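Local coordinates for ORC1-type DNA replication protein 2 (Aeropyrum pernix, PDB 1W5T), which binds DNA and ATP and takes part in the regulation of archaeal DNA replication as a Cdc6/Orc-type AAA+ protein, at residues E32-I37 and D50-Y55; T163-H168 and F182-S187; L311-L316 and Q335-A340; G324-N329 and L383-P388. All blocks are in the same frame, centred on the assembly; numbering follows the deposited sequence.

Contact 1: E32-I37 and D50-Y55; sequences EALARI and DVNMIY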
loop_
_atom_site.group_PDB
_atom_site.type_symbol
_atom_site.label_atom_id
_atom_site.label_comp_id
_atom_site.label_asym_id
_atom_site.label_seq_id
_atom_site.Cartn_x
_atom_site.Cartn_y
_atom_site.Cartn_z
ATOM N N GLU A 32 -7.093 -16.315 1.834
ATOM C CA GLU A 32 -8.197 -17.263 2.036
ATOM C C GLU A 32 -9.335 -16.706 2.857
ATOM O O GLU A 32 -10.492 -16.976 2.549
ATOM C CB GLU A 32 -7.719 -18.489 2.744
ATOM C CG GLU A 32 -6.445 -19.005 2.158
ATOM C CD GLU A 32 -6.648 -20.187 1.258
ATOM O OE1 GLU A 32 -7.379 -20.034 0.240
ATOM O OE2 GLU A 32 -6.033 -21.247 1.563
ATOM N N ALA A 33 -8.987 -15.929 3.883
ATOM C CA ALA A 33 -9.951 -15.353 4.804
ATOM C C ALA A 33 -10.810 -14.354 4.092
ATOM O O ALA A 33 -12.018 -14.365 4.284
ATOM C CB ALA A 33 -9.250 -14.676 6.011
ATOM N N LEU A 34 -10.171 -13.506 3.276
ATOM C CA LEU A 34 -10.842 -12.510 2.466
ATOM C C LEU A 34 -11.701 -13.174 1.418
ATOM O O LEU A 34 -12.826 -12.765 1.186
ATOM C CB LEU A 34 -9.827 -11.637 1.747
ATOM C CG LEU A 34 -9.418 -10.321 2.361
ATOM C CD1 LEU A 34 -8.495 -9.637 1.354
ATOM C CD2 LEU A 34 -10.608 -9.464 2.653
ATOM N N ALA A 35 -11.144 -14.175 0.750
ATOM C CA ALA A 35 -11.905 -14.895 -0.268
ATOM C C ALA A 35 -13.161 -15.499 0.343
ATOM O O ALA A 35 -14.252 -15.282 -0.148
ATOM C CB ALA A 35 -11.045 -15.955 -0.907
ATOM N N ARG A 36 -13.000 -16.189 1.465
ATOM C CA ARG A 36 -14.118 -16.783 2.214
ATOM C C ARG A 36 -15.239 -15.833 2.629
ATOM O O ARG A 36 -16.396 -16.225 2.605
ATOM C CB ARG A 36 -13.612 -17.550 3.433
ATOM C CG ARG A 36 -13.522 -19.057 3.257
ATOM C CD ARG A 36 -14.522 -19.704 2.243
ATOM N NE ARG A 36 -13.807 -20.531 1.242
ATOM C CZ ARG A 36 -14.364 -21.432 0.421
ATOM N NH1 ARG A 36 -15.683 -21.657 0.439
ATOM N NH2 ARG A 36 -13.591 -22.117 -0.434
ATOM N N ILE A 37 -14.928 -14.591 2.992
ATOM C CA ILE A 37 -16.011 -13.680 3.358
ATOM C C ILE A 37 -16.896 -13.430 2.182
ATOM O O ILE A 37 -18.125 -13.488 2.312
ATOM C CB ILE A 37 -15.470 -12.384 3.907
ATOM C CG1 ILE A 37 -14.957 -12.645 5.311
ATOM C CG2 ILE A 37 -16.541 -11.253 3.895
ATOM C CD1 ILE A 37 -13.733 -11.879 5.582
ATOM N N ASP A 50 -20.538 -7.696 0.081
ATOM C CA ASP A 50 -19.593 -7.297 1.122
ATOM C C ASP A 50 -18.587 -6.233 0.692
ATOM O O ASP A 50 -18.174 -6.167 -0.465
ATOM C CB ASP A 50 -18.855 -8.509 1.665
ATOM C CG ASP A 50 -19.757 -9.394 2.483
ATOM O OD1 ASP A 50 -20.212 -10.456 1.977
ATOM O OD2 ASP A 50 -20.091 -9.082 3.634
ATOM N N VAL A 51 -18.209 -5.388 1.642
ATOM C CA VAL A 51 -17.183 -4.387 1.413
ATOM C C VAL A 51 -16.098 -4.679 2.420
ATOM O O VAL A 51 -16.346 -4.650 3.624
ATOM C CB VAL A 51 -17.746 -2.942 1.606
ATOM C CG1 VAL A 51 -16.631 -1.895 1.592
ATOM C CG2 VAL A 51 -18.821 -2.620 0.564
ATOM N N ASN A 52 -14.897 -4.980 1.936
ATOM C CA ASN A 52 -13.746 -5.196 2.827
ATOM C C ASN A 52 -12.556 -4.289 2.476
ATOM O O ASN A 52 -12.499 -3.716 1.415
ATOM C CB ASN A 52 -13.334 -6.669 2.824
ATOM C CG ASN A 52 -14.469 -7.611 3.249
ATOM O OD1 ASN A 52 -15.091 -7.421 4.283
ATOM N ND2 ASN A 52 -14.706 -8.650 2.453
ATOM N N MET A 53 -11.606 -4.150 3.370
ATOM C CA MET A 53 -10.491 -3.295 3.092
ATOM C C MET A 53 -9.173 -3.955 3.452
ATOM O O MET A 53 -9.083 -4.676 4.449
ATOM C CB MET A 53 -10.632 -1.968 3.839
ATOM C CG MET A 53 -9.432 -1.027 3.656
ATOM S SD MET A 53 -9.551 0.574 4.482
ATOM C CE MET A 53 -10.567 1.438 3.341
ATOM N N ILE A 54 -8.154 -3.640 2.658
ATOM C CA ILE A 54 -6.750 -3.960 2.910
ATOM C C ILE A 54 -6.047 -2.648 3.053
ATOM O O ILE A 54 -6.225 -1.776 2.202
ATOM C CB ILE A 54 -6.146 -4.700 1.687
ATOM C CG1 ILE A 54 -6.795 -6.087 1.494
ATOM C CG2 ILE A 54 -4.608 -4.774 1.814
ATOM C CD1 ILE A 54 -6.451 -6.851 0.117
ATOM N N TYR A 55 -5.270 -2.483 4.116
ATOM C CA TYR A 55 -4.347 -1.345 4.230
ATOM C C TYR A 55 -2.969 -1.823 4.704
ATOM O O TYR A 55 -2.816 -2.918 5.231
ATOM C CB TYR A 55 -4.914 -0.216 5.150
ATOM C CG TYR A 55 -5.192 -0.626 6.608
ATOM C CD1 TYR A 55 -4.324 -0.251 7.648
ATOM C CD2 TYR A 55 -6.326 -1.388 6.939
ATOM C CE1 TYR A 55 -4.590 -0.616 8.999
ATOM C CE2 TYR A 55 -6.606 -1.743 8.277
ATOM C CZ TYR A 55 -5.719 -1.350 9.283
ATOM O OH TYR A 55 -5.992 -1.720 10.553
#
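Leu34 and Ile37, one turn apart on helix 32-37, lie against Asp50, just before strand 51-55, and Asn52 and Ile54 within it, every second residue. Helix and strand run nearly antiparallel, 166° between their directions, with their axes 10.1 Å apart at closest. Leu34 bridges the middle of the interface. Its CB leaves the helix toward the strand and carries CG, where the chain forks between two strand residues. The CD1 branch continues the line of the chain, anti to CA (chi2 -175°), and reaches the end of Ile54: CD1 of Leu34 is 3.7 Å from Ile54 CD1 and 3.9 Å from Ile54 CG1. The other branch, CD2, turns back along the strand and sits 3.9 Å from Asn52 CB, the two side chains sliding past each other in opposite directions. Ile37 uses its CG2 methyl. Because this branch is anti to the backbone N (chi1 of CG1 -74°), it projects between the Asn52 amide and Asp50, and CG2 lies 4.0 Å from Asp50 CG. The Asp50 carboxylate has its ionic partner in Arg41, further along the same helix, so the helix meets the strand's start through charge as well as through methyl groups. Leu210 and Thr72 pack on Leu34, and Ile54 also touches Leu68 and Ala69 of the helix that follows the P-loop. The arrangement is that of an alpha/beta P-loop ATPase: a flanking helix lies on the sheet strand that leads into the Walker A motif, with the side chain of Ile54 about 7 Å from the bound nucleotide analogue.

Contact 2: T163-H168 and F182-S187; sequences TLLRVH and FLLVAS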
loop_
_atom_site.group_PDB
_atom_site.type_symbol
_atom_site.label_atom_id
_atom_site.label_comp_id
_atom_site.label_asym_id
_atom_site.label_seq_id
_atom_site.Cartn_x
_atom_site.Cartn_y
_atom_site.Cartn_z
ATOM N N THR A 163 -23.581 5.978 -1.936
ATOM C CA THR A 163 -24.434 5.210 -2.832
ATOM C C THR A 163 -23.653 4.052 -3.475
ATOM O O THR A 163 -24.154 2.924 -3.533
ATOM C CB THR A 163 -25.167 6.099 -3.903
ATOM O OG1 THR A 163 -24.213 6.696 -4.787
ATOM C CG2 THR A 163 -25.812 7.317 -3.256
ATOM N N LEU A 164 -22.429 4.342 -3.914
ATOM C CA LEU A 164 -21.511 3.326 -4.448
ATOM C C LEU A 164 -21.326 2.151 -3.497
ATOM O O LEU A 164 -21.485 1.006 -3.887
ATOM C CB LEU A 164 -20.139 3.928 -4.792
ATOM C CG LEU A 164 -19.099 2.906 -5.271
ATOM C CD1 LEU A 164 -19.447 2.346 -6.650
ATOM C CD2 LEU A 164 -17.673 3.457 -5.242
ATOM N N LEU A 165 -21.001 2.445 -2.247
ATOM C CA LEU A 165 -20.631 1.412 -1.289
ATOM C C LEU A 165 -21.866 0.845 -0.609
ATOM O O LEU A 165 -21.809 -0.171 0.064
ATOM C CB LEU A 165 -19.614 1.938 -0.274
ATOM C CG LEU A 165 -18.101 1.843 -0.517
ATOM C CD1 LEU A 165 -17.648 1.242 -1.854
ATOM C CD2 LEU A 165 -17.524 3.189 -0.372
ATOM N N ARG A 166 -22.996 1.506 -0.821
ATOM C CA ARG A 166 -24.286 0.972 -0.375
ATOM C C ARG A 166 -25.252 0.793 -1.551
ATOM O O ARG A 166 -26.467 0.986 -1.408
ATOM C CB ARG A 166 -24.881 1.869 0.717
ATOM C CG ARG A 166 -24.192 1.674 2.079
ATOM C CD ARG A 166 -24.377 2.802 3.073
ATOM N NE ARG A 166 -24.983 2.318 4.315
ATOM C CZ ARG A 166 -26.218 2.603 4.697
ATOM N NH1 ARG A 166 -26.994 3.390 3.940
ATOM N NH2 ARG A 166 -26.681 2.111 5.831
ATOM N N VAL A 167 -24.699 0.390 -2.693
ATOM C CA VAL A 167 -25.424 0.258 -3.945
ATOM C C VAL A 167 -26.730 -0.580 -3.911
ATOM O O VAL A 167 -27.750 -0.185 -4.481
ATOM C CB VAL A 167 -24.482 -0.232 -5.068
ATOM C CG1 VAL A 167 -23.885 -1.594 -4.705
ATOM C CG2 VAL A 167 -25.201 -0.257 -6.424
ATOM N N HIS A 168 -26.703 -1.712 -3.239
ATOM C CA HIS A 168 -27.885 -2.577 -3.158
ATOM C C HIS A 168 -29.052 -2.090 -2.274
ATOM O O HIS A 168 -30.130 -2.707 -2.277
ATOM C CB HIS A 168 -27.447 -3.970 -2.764
ATOM C CG HIS A 168 -26.277 -4.447 -3.556
ATOM N ND1 HIS A 168 -26.308 -4.539 -4.930
ATOM C CD2 HIS A 168 -25.026 -4.802 -3.181
ATOM C CE1 HIS A 168 -25.139 -4.973 -5.364
ATOM N NE2 HIS A 168 -24.348 -5.151 -4.323
ATOM N N PHE A 182 -17.047 -5.244 -2.979
ATOM C CA PHE A 182 -15.936 -4.318 -3.024
ATOM C C PHE A 182 -14.782 -4.750 -2.185
ATOM O O PHE A 182 -14.962 -5.264 -1.110
ATOM C CB PHE A 182 -16.376 -2.951 -2.524
ATOM C CG PHE A 182 -17.297 -2.252 -3.453
ATOM C CD1 PHE A 182 -18.645 -2.276 -3.228
ATOM C CD2 PHE A 182 -16.809 -1.555 -4.550
ATOM C CE1 PHE A 182 -19.512 -1.607 -4.065
ATOM C CE2 PHE A 182 -17.691 -0.914 -5.424
ATOM C CZ PHE A 182 -19.044 -0.941 -5.164
ATOM N N LEU A 183 -13.588 -4.521 -2.698
ATOM C CA LEU A 183 -12.380 -4.705 -1.940
ATOM C C LEU A 183 -11.670 -3.366 -2.057
ATOM O O LEU A 183 -11.215 -2.996 -3.146
ATOM C CB LEU A 183 -11.549 -5.804 -2.569
ATOM C CG LEU A 183 -10.723 -6.683 -1.639
ATOM C CD1 LEU A 183 -9.557 -7.309 -2.332
ATOM C CD2 LEU A 183 -10.323 -6.099 -0.289
ATOM N N LEU A 184 -11.634 -2.607 -0.971
ATOM C CA LEU A 184 -10.964 -1.289 -1.003
ATOM C C LEU A 184 -9.520 -1.525 -0.614
ATOM O O LEU A 184 -9.239 -2.357 0.257
ATOM C CB LEU A 184 -11.619 -0.335 -0.020
ATOM C CG LEU A 184 -13.174 -0.306 -0.043
ATOM C CD1 LEU A 184 -13.796 0.734 0.931
ATOM C CD2 LEU A 184 -13.683 -0.042 -1.461
ATOM N N VAL A 185 -8.588 -0.856 -1.274
ATOM C CA VAL A 185 -7.178 -0.971 -0.862
ATOM C C VAL A 185 -6.649 0.423 -0.622
ATOM O O VAL A 185 -6.720 1.201 -1.542
ATOM C CB VAL A 185 -6.346 -1.647 -1.955
ATOM C CG1 VAL A 185 -4.881 -1.767 -1.534
ATOM C CG2 VAL A 185 -6.933 -3.008 -2.310
ATOM N N ALA A 186 -6.173 0.719 0.603
ATOM C CA ALA A 186 -5.713 2.050 1.009
ATOM C C ALA A 186 -4.278 1.982 1.487
ATOM O O ALA A 186 -3.813 0.951 1.876
ATOM C CB ALA A 186 -6.570 2.637 2.104
ATOM N N SER A 187 -3.571 3.102 1.492
ATOM C CA SER A 187 -2.138 3.013 1.829
ATOM C C SER A 187 -1.869 2.709 3.300
ATOM O O SER A 187 -0.872 2.063 3.625
ATOM C CB SER A 187 -1.389 4.260 1.380
ATOM O OG SER A 187 -1.992 5.359 1.999
#
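Phe182 swings its CG beside the backbone N, opposite the carbonyl carbon (chi1 -70°), which sends the ring from strand 180-186 to Leu165, while Leu164 extends its CG away from its own backbone N (chi1 176°) to meet the same ring at its far end. The layer formed is one of the two helical layers of the AAA+ alpha/beta fold, here a helix end and the short helix after it, packed on a parallel sheet. Leu165 CD1 stands over one face of the phenyl ring, 3.8 Å from its centroid and only 8° off the ring normal, a well-centred CH-pi contact. Leu164 approaches otherwise, its CD1 lying 3.6 Å from Phe182 CZ. Val167 closes the edge of the ring, near its plane, with CG1 4.4 Å from Phe182 CE1. Leu184, two residues along the strand, adds its CD2 methyl at 4.2 Å from Leu165 CD1, so the one methyl touches both the ring and Leu184. With an alanine at Phe182, Leu165 CD1 would probably lose its aromatic partner, and a gap is likely to open between the sheet and the end of helix 158-165. Neighbouring strands complete the surroundings: Val142 and Val51 touch the Phe182 side chain, and Leu144 lies against both Leu164 and Leu184. Tyr38, from the helix on the other side of the sheet, gives its OH to a hydrogen bond with Phe182 O. Where helix 158-165 ends, the Leu164 carbonyl accepts a weak bond from Val167 N and approaches the ring obliquely, its O 3.3 Å from Phe182 CE1.

Contact 3: L311-L316 and Q335-A340; sequences LIILRL and QRYEDA
Leu316 inserts its two methyls between Arg336, Tyr337 and Ala340 of the facing helix, the central contact between helices 308-322 and 330-345. These are the first two long helices of the C-terminal winged-helix domain, the second of them followed by helix 352-364 in the order of a helix-turn-helix. Leu316 CD1 presses on the backbone, 3.5 Å from Tyr337 CA, and lies 4.0 Å from Tyr337 CB. CD2 takes the other side, at 3.9 Å from Ala340 CB and 4.1 Å from Arg336 CB. The small Ala340 side chain probably lets the leucine come this close to the helix surface. The second cluster is built on the Tyr337 ring, whose CG is anti to the backbone N (chi1 164°), which brings the ring to Ile312 and Ile313. Ile313 CG1 meets it obliquely, 3.6 Å from Tyr337 CD1, and Ile312 CG2 reaches the same carbon from 4.0 Å, its side chain crossing the tyrosine at about a right angle. No hydrogen bond joins the two segments; their axes come within 10.0 Å and cross at 122°, with apolar side chains filling the interface. Further out, the Tyr355 ring of helix 352-364 meets that of Tyr337, their planes about 35° apart, and Tyr355, with Tyr358, Leu359 and Leu362, covers Ile313. Leu333 packs on Leu316 from within its partner's helix. The buried phenol is held at its far end, which is likely to fix the ring's direction: Tyr337 OH bonds with His309 ND1, one turn before Ile313, and with the backbone N of Arg350.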
loop_
_atom_site.group_PDB
_atom_site.type_symbol
_atom_site.label_atom_id
_atom_site.label_comp_id
_atom_site.label_asym_id
_atom_site.label_seq_id
_atom_site.Cartn_x
_atom_site.Cartn_y
_atom_site.Cartn_z
ATOM N N LEU A 311 9.028 19.498 11.354
ATOM C CA LEU A 311 10.152 19.274 10.463
ATOM C C LEU A 311 11.498 19.526 11.175
ATOM O O LEU A 311 12.470 18.795 10.973
ATOM C CB LEU A 311 9.999 20.192 9.243
ATOM C CG LEU A 311 9.431 19.791 7.872
ATOM C CD1 LEU A 311 8.747 18.455 7.855
ATOM C CD2 LEU A 311 8.503 20.880 7.294
ATOM N N ILE A 312 11.550 20.571 12.003
ATOM C CA ILE A 312 12.723 20.829 12.834
ATOM C C ILE A 312 13.034 19.665 13.819
ATOM O O ILE A 312 14.180 19.279 14.001
ATOM C CB ILE A 312 12.609 22.210 13.572
ATOM C CG1 ILE A 312 12.752 23.351 12.581
ATOM C CG2 ILE A 312 13.709 22.381 14.592
ATOM C CD1 ILE A 312 11.869 24.518 12.928
ATOM N N ILE A 313 12.001 19.122 14.425
ATOM C CA ILE A 313 12.121 18.014 15.365
ATOM C C ILE A 313 12.510 16.716 14.667
ATOM O O ILE A 313 13.414 15.973 15.147
ATOM C CB ILE A 313 10.822 17.844 16.162
ATOM C CG1 ILE A 313 10.500 19.164 16.898
ATOM C CG2 ILE A 313 10.965 16.666 17.121
ATOM C CD1 ILE A 313 9.005 19.305 17.392
ATOM N N LEU A 314 11.865 16.455 13.533
ATOM C CA LEU A 314 12.256 15.331 12.690
ATOM C C LEU A 314 13.751 15.382 12.315
ATOM O O LEU A 314 14.476 14.390 12.428
ATOM C CB LEU A 314 11.373 15.227 11.438
ATOM C CG LEU A 314 11.594 13.991 10.551
ATOM C CD1 LEU A 314 11.498 12.722 11.388
ATOM C CD2 LEU A 314 10.567 13.915 9.388
ATOM N N ARG A 315 14.192 16.548 11.875
ATOM C CA ARG A 315 15.586 16.761 11.527
ATOM C C ARG A 315 16.524 16.424 12.687
ATOM O O ARG A 315 17.518 15.728 12.510
ATOM C CB ARG A 315 15.813 18.206 11.070
ATOM C CG ARG A 315 17.094 18.356 10.278
ATOM C CD ARG A 315 17.936 19.519 10.679
ATOM N NE ARG A 315 18.825 19.932 9.591
ATOM C CZ ARG A 315 20.143 19.715 9.569
ATOM N NH1 ARG A 315 20.861 20.140 8.543
ATOM N NH2 ARG A 315 20.756 19.082 10.570
ATOM N N LEU A 316 16.172 16.889 13.876
ATOM C CA LEU A 316 17.032 16.713 15.022
ATOM C C LEU A 316 17.130 15.244 15.421
ATOM O O LEU A 316 18.212 14.744 15.730
ATOM C CB LEU A 316 16.544 17.567 16.190
ATOM C CG LEU A 316 16.726 19.082 16.115
ATOM C CD1 LEU A 316 15.780 19.703 17.102
ATOM C CD2 LEU A 316 18.182 19.534 16.382
ATOM N N GLN A 335 15.969 20.319 24.555
ATOM C CA GLN A 335 17.101 21.263 24.623
ATOM C C GLN A 335 17.571 21.656 23.222
ATOM O O GLN A 335 17.577 22.839 22.869
ATOM C CB GLN A 335 18.265 20.655 25.391
ATOM C CG GLN A 335 18.845 21.527 26.471
ATOM C CD GLN A 335 19.715 20.718 27.433
ATOM O OE1 GLN A 335 20.834 21.140 27.787
ATOM N NE2 GLN A 335 19.213 19.541 27.851
ATOM N N ARG A 336 17.939 20.647 22.431
ATOM C CA ARG A 336 18.342 20.841 21.039
ATOM C C ARG A 336 17.283 21.519 20.171
ATOM O O ARG A 336 17.612 22.237 19.243
ATOM C CB ARG A 336 18.724 19.506 20.411
ATOM C CG ARG A 336 20.055 18.944 20.897
ATOM C CD ARG A 336 20.438 17.661 20.210
ATOM N NE ARG A 336 21.576 17.034 20.860
ATOM C CZ ARG A 336 22.174 15.919 20.438
ATOM N NH1 ARG A 336 23.215 15.445 21.122
ATOM N NH2 ARG A 336 21.739 15.269 19.354
ATOM N N TYR A 337 16.011 21.267 20.464
ATOM C CA TYR A 337 14.913 21.846 19.710
ATOM C C TYR A 337 14.856 23.348 19.951
ATOM O O TYR A 337 14.736 24.122 18.994
ATOM C CB TYR A 337 13.572 21.191 20.092
ATOM C CG TYR A 337 12.391 22.005 19.626
ATOM C CD1 TYR A 337 12.086 22.102 18.275
ATOM C CD2 TYR A 337 11.614 22.722 20.531
ATOM C CE1 TYR A 337 11.035 22.852 17.837
ATOM C CE2 TYR A 337 10.557 23.500 20.097
ATOM C CZ TYR A 337 10.269 23.554 18.741
ATOM O OH TYR A 337 9.196 24.299 18.301
ATOM N N GLU A 338 14.918 23.738 21.226
ATOM C CA GLU A 338 14.945 25.152 21.614
ATOM C C GLU A 338 16.183 25.832 21.037
ATOM O O GLU A 338 16.076 26.856 20.360
ATOM C CB GLU A 338 14.897 25.310 23.141
ATOM C CG GLU A 338 13.519 25.037 23.743
ATOM C CD GLU A 338 13.563 24.883 25.255
ATOM O OE1 GLU A 338 12.601 25.289 25.931
ATOM O OE2 GLU A 338 14.565 24.356 25.764
ATOM N N ASP A 339 17.340 25.224 21.294
ATOM C CA ASP A 339 18.608 25.623 20.704
ATOM C C ASP A 339 18.440 25.791 19.174
ATOM O O ASP A 339 18.735 26.869 18.634
ATOM C CB ASP A 339 19.730 24.581 21.004
ATOM C CG ASP A 339 20.299 24.645 22.467
ATOM O OD1 ASP A 339 20.028 25.601 23.224
ATOM O OD2 ASP A 339 21.051 23.748 22.943
ATOM N N ALA A 340 17.948 24.750 18.490
ATOM C CA ALA A 340 17.908 24.746 17.024
ATOM C C ALA A 340 16.935 25.729 16.372
ATOM O O ALA A 340 17.277 26.317 15.347
ATOM C CB ALA A 340 17.690 23.353 16.474
#

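Contact 4: G324-N329 and L383-P388; sequences GMEWIN and LFRLAP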
loop_
_atom_site.group_PDB
_atom_site.type_symbol
_atom_site.label_atom_id
_atom_site.label_comp_id
_atom_site.label_asym_id
_atom_site.label_seq_id
_atom_site.Cartn_x
_atom_site.Cartn_y
_atom_site.Cartn_z
ATOM N N GLY A 324 25.689 7.959 15.042
ATOM C CA GLY A 324 25.886 6.731 15.813
ATOM C C GLY A 324 25.262 6.641 17.206
ATOM O O GLY A 324 25.525 5.678 17.947
ATOM N N MET A 325 24.451 7.631 17.575
ATOM C CA MET A 325 23.787 7.645 18.878
ATOM C C MET A 325 22.278 7.485 18.668
ATOM O O MET A 325 21.477 8.385 18.959
ATOM C CB MET A 325 24.154 8.918 19.654
ATOM C CG MET A 325 23.471 9.103 21.020
ATOM S SD MET A 325 22.508 10.663 21.110
ATOM C CE MET A 325 23.652 11.883 20.097
ATOM N N GLU A 326 21.900 6.331 18.130
ATOM C CA GLU A 326 20.493 5.993 17.912
ATOM C C GLU A 326 19.760 5.876 19.270
ATOM O O GLU A 326 20.184 5.119 20.155
ATOM C CB GLU A 326 20.384 4.715 17.050
ATOM C CG GLU A 326 19.150 3.847 17.268
ATOM C CD GLU A 326 19.426 2.364 17.057
ATOM O OE1 GLU A 326 20.335 1.831 17.735
ATOM O OE2 GLU A 326 18.732 1.732 16.218
ATOM N N TRP A 327 18.682 6.650 19.412
ATOM C CA TRP A 327 17.899 6.838 20.658
ATOM C C TRP A 327 18.357 8.101 21.375
ATOM O O TRP A 327 19.466 8.121 21.900
ATOM C CB TRP A 327 17.934 5.650 21.644
ATOM C CG TRP A 327 17.212 4.388 21.214
ATOM C CD1 TRP A 327 17.777 3.162 20.991
ATOM C CD2 TRP A 327 15.805 4.220 20.983
ATOM N NE1 TRP A 327 16.818 2.252 20.616
ATOM C CE2 TRP A 327 15.598 2.868 20.603
ATOM C CE3 TRP A 327 14.692 5.074 21.040
ATOM C CZ2 TRP A 327 14.329 2.357 20.283
ATOM C CZ3 TRP A 327 13.429 4.562 20.729
ATOM C CH2 TRP A 327 13.260 3.215 20.355
ATOM N N ILE A 328 17.510 9.139 21.377
ATOM C CA ILE A 328 17.751 10.407 22.083
ATOM C C ILE A 328 16.641 10.682 23.105
ATOM O O ILE A 328 15.459 10.514 22.817
ATOM C CB ILE A 328 17.934 11.623 21.103
ATOM C CG1 ILE A 328 18.289 12.908 21.878
ATOM C CG2 ILE A 328 16.701 11.832 20.212
ATOM C CD1 ILE A 328 18.504 14.141 21.024
ATOM N N ASN A 329 17.016 11.098 24.305
ATOM C CA ASN A 329 16.024 11.230 25.356
ATOM C C ASN A 329 15.273 12.519 25.244
ATOM O O ASN A 329 15.785 13.490 24.685
ATOM C CB ASN A 329 16.613 11.025 26.759
ATOM C CG ASN A 329 17.771 11.959 27.067
ATOM O OD1 ASN A 329 18.947 11.631 26.812
ATOM N ND2 ASN A 329 17.454 13.110 27.656
ATOM N N LEU A 383 12.427 7.826 25.010
ATOM C CA LEU A 383 13.500 7.744 24.028
ATOM C C LEU A 383 12.870 7.796 22.645
ATOM O O LEU A 383 11.767 7.295 22.460
ATOM C CB LEU A 383 14.338 6.466 24.236
ATOM C CG LEU A 383 14.908 6.191 25.657
ATOM C CD1 LEU A 383 15.840 4.961 25.652
ATOM C CD2 LEU A 383 15.665 7.394 26.224
ATOM N N PHE A 384 13.554 8.436 21.694
ATOM C CA PHE A 384 13.045 8.610 20.343
ATOM C C PHE A 384 14.127 8.273 19.373
ATOM O O PHE A 384 15.302 8.559 19.642
ATOM C CB PHE A 384 12.647 10.052 20.097
ATOM C CG PHE A 384 11.491 10.525 20.911
ATOM C CD1 PHE A 384 11.692 11.327 22.039
ATOM C CD2 PHE A 384 10.200 10.223 20.536
ATOM C CE1 PHE A 384 10.614 11.783 22.800
ATOM C CE2 PHE A 384 9.106 10.677 21.286
ATOM C CZ PHE A 384 9.321 11.462 22.416
ATOM N N ARG A 385 13.761 7.671 18.249
ATOM C CA ARG A 385 14.712 7.430 17.163
ATOM C C ARG A 385 14.062 7.619 15.779
ATOM O O ARG A 385 12.860 7.518 15.623
ATOM C CB ARG A 385 15.336 6.034 17.308
ATOM C CG ARG A 385 14.695 4.914 16.436
ATOM C CD ARG A 385 15.252 3.516 16.640
ATOM N NE ARG A 385 14.185 2.520 16.746
ATOM C CZ ARG A 385 14.376 1.209 16.937
ATOM N NH1 ARG A 385 15.601 0.702 17.033
ATOM N NH2 ARG A 385 13.329 0.403 17.041
ATOM N N LEU A 386 14.853 7.919 14.774
ATOM C CA LEU A 386 14.362 7.795 13.415
ATOM C C LEU A 386 14.025 6.338 13.151
ATOM O O LEU A 386 14.727 5.433 13.619
ATOM C CB LEU A 386 15.403 8.279 12.412
ATOM C CG LEU A 386 14.750 8.720 11.105
ATOM C CD1 LEU A 386 13.923 9.989 11.415
ATOM C CD2 LEU A 386 15.795 8.974 10.066
ATOM N N ALA A 387 12.943 6.105 12.423
ATOM C CA ALA A 387 12.618 4.762 11.926
ATOM C C ALA A 387 13.858 4.198 11.225
ATOM O O ALA A 387 14.389 4.818 10.315
ATOM C CB ALA A 387 11.443 4.836 10.969
ATOM N N PRO A 388 14.371 3.074 11.695
ATOM C CA PRO A 388 15.644 2.531 11.161
ATOM C C PRO A 388 15.715 2.398 9.616
ATOM O O PRO A 388 16.807 2.519 9.045
ATOM C CB PRO A 388 15.773 1.175 11.860
ATOM C CG PRO A 388 15.018 1.385 13.171
ATOM C CD PRO A 388 13.807 2.255 12.786
#
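Phe384 O accepts the short backbone bond of this contact, from Ile328 N at 2.9 Å, nearly straight (165°) and lying in the carbonyl plane; the CA of Trp327 approaches the same oxygen in a CA-H...O contact of 3.3 Å. With the return bond from Phe384 N to Ile328 O, this makes Ile328 and Phe384 an antiparallel hydrogen-bonded pair, joining edge strand 328-329 to the middle strand of the small sheet of the winged-helix domain. Ile328 and Phe384 face helices 308-322 and 330-345, whereas Asn329 and Leu383 occupy the other face, where Asn329 CB lies 3.8 Å from Leu383 CD2.

Just before the strand, Trp327 folds its indole over the neighbouring strand. Its CE3 is 3.5 Å from Leu383 CB, and Arg385 CD forms a CH-pi contact over the six-membered ring, 4.1 Å from its centroid. The Arg385 guanidinium is inclined 24° to the indole, with Trp327 CZ2 over the centre of the guanidinium face. A serine in place of Trp327 would probably leave that face without its aromatic cover and the group less firmly held.

Arg385 has its stronger charged partner in Asp369 of the other edge strand, 368-372, through NE. Glu326 OE2, near the guanidinium plane, adds a salt bridge to Arg385 NH1, its hydrogen bond long and weak at 3.4 Å, and Pro388 CG lies over the face opposite Trp327, offset toward its rim, 3.7 Å above the plane.

In the fold
Contacts 1 and 2 close before contacts 3 and 4 open along the chain, and the two pairs belong to different domains. In the AAA+ ATPase domain, contacts 1 and 2 lie 12 Å apart between centres and share one parallel sheet: strands 51-56 and 180-186 are neighbours, joined by probable hydrogen bonds, and carry helices on opposite faces. Contacts 3 and 4, with centres 13 Å apart, interlock in the winged-helix domain, because strand 328-329 falls between helices 308-322 and 330-345; Leu314 CD1 packs 3.7 Å from Leu386 CD1. Neither contact of one pair touches either of the other, centres being 37 to 43 Å apart, consistent with separate nucleotide-binding and DNA-binding modules.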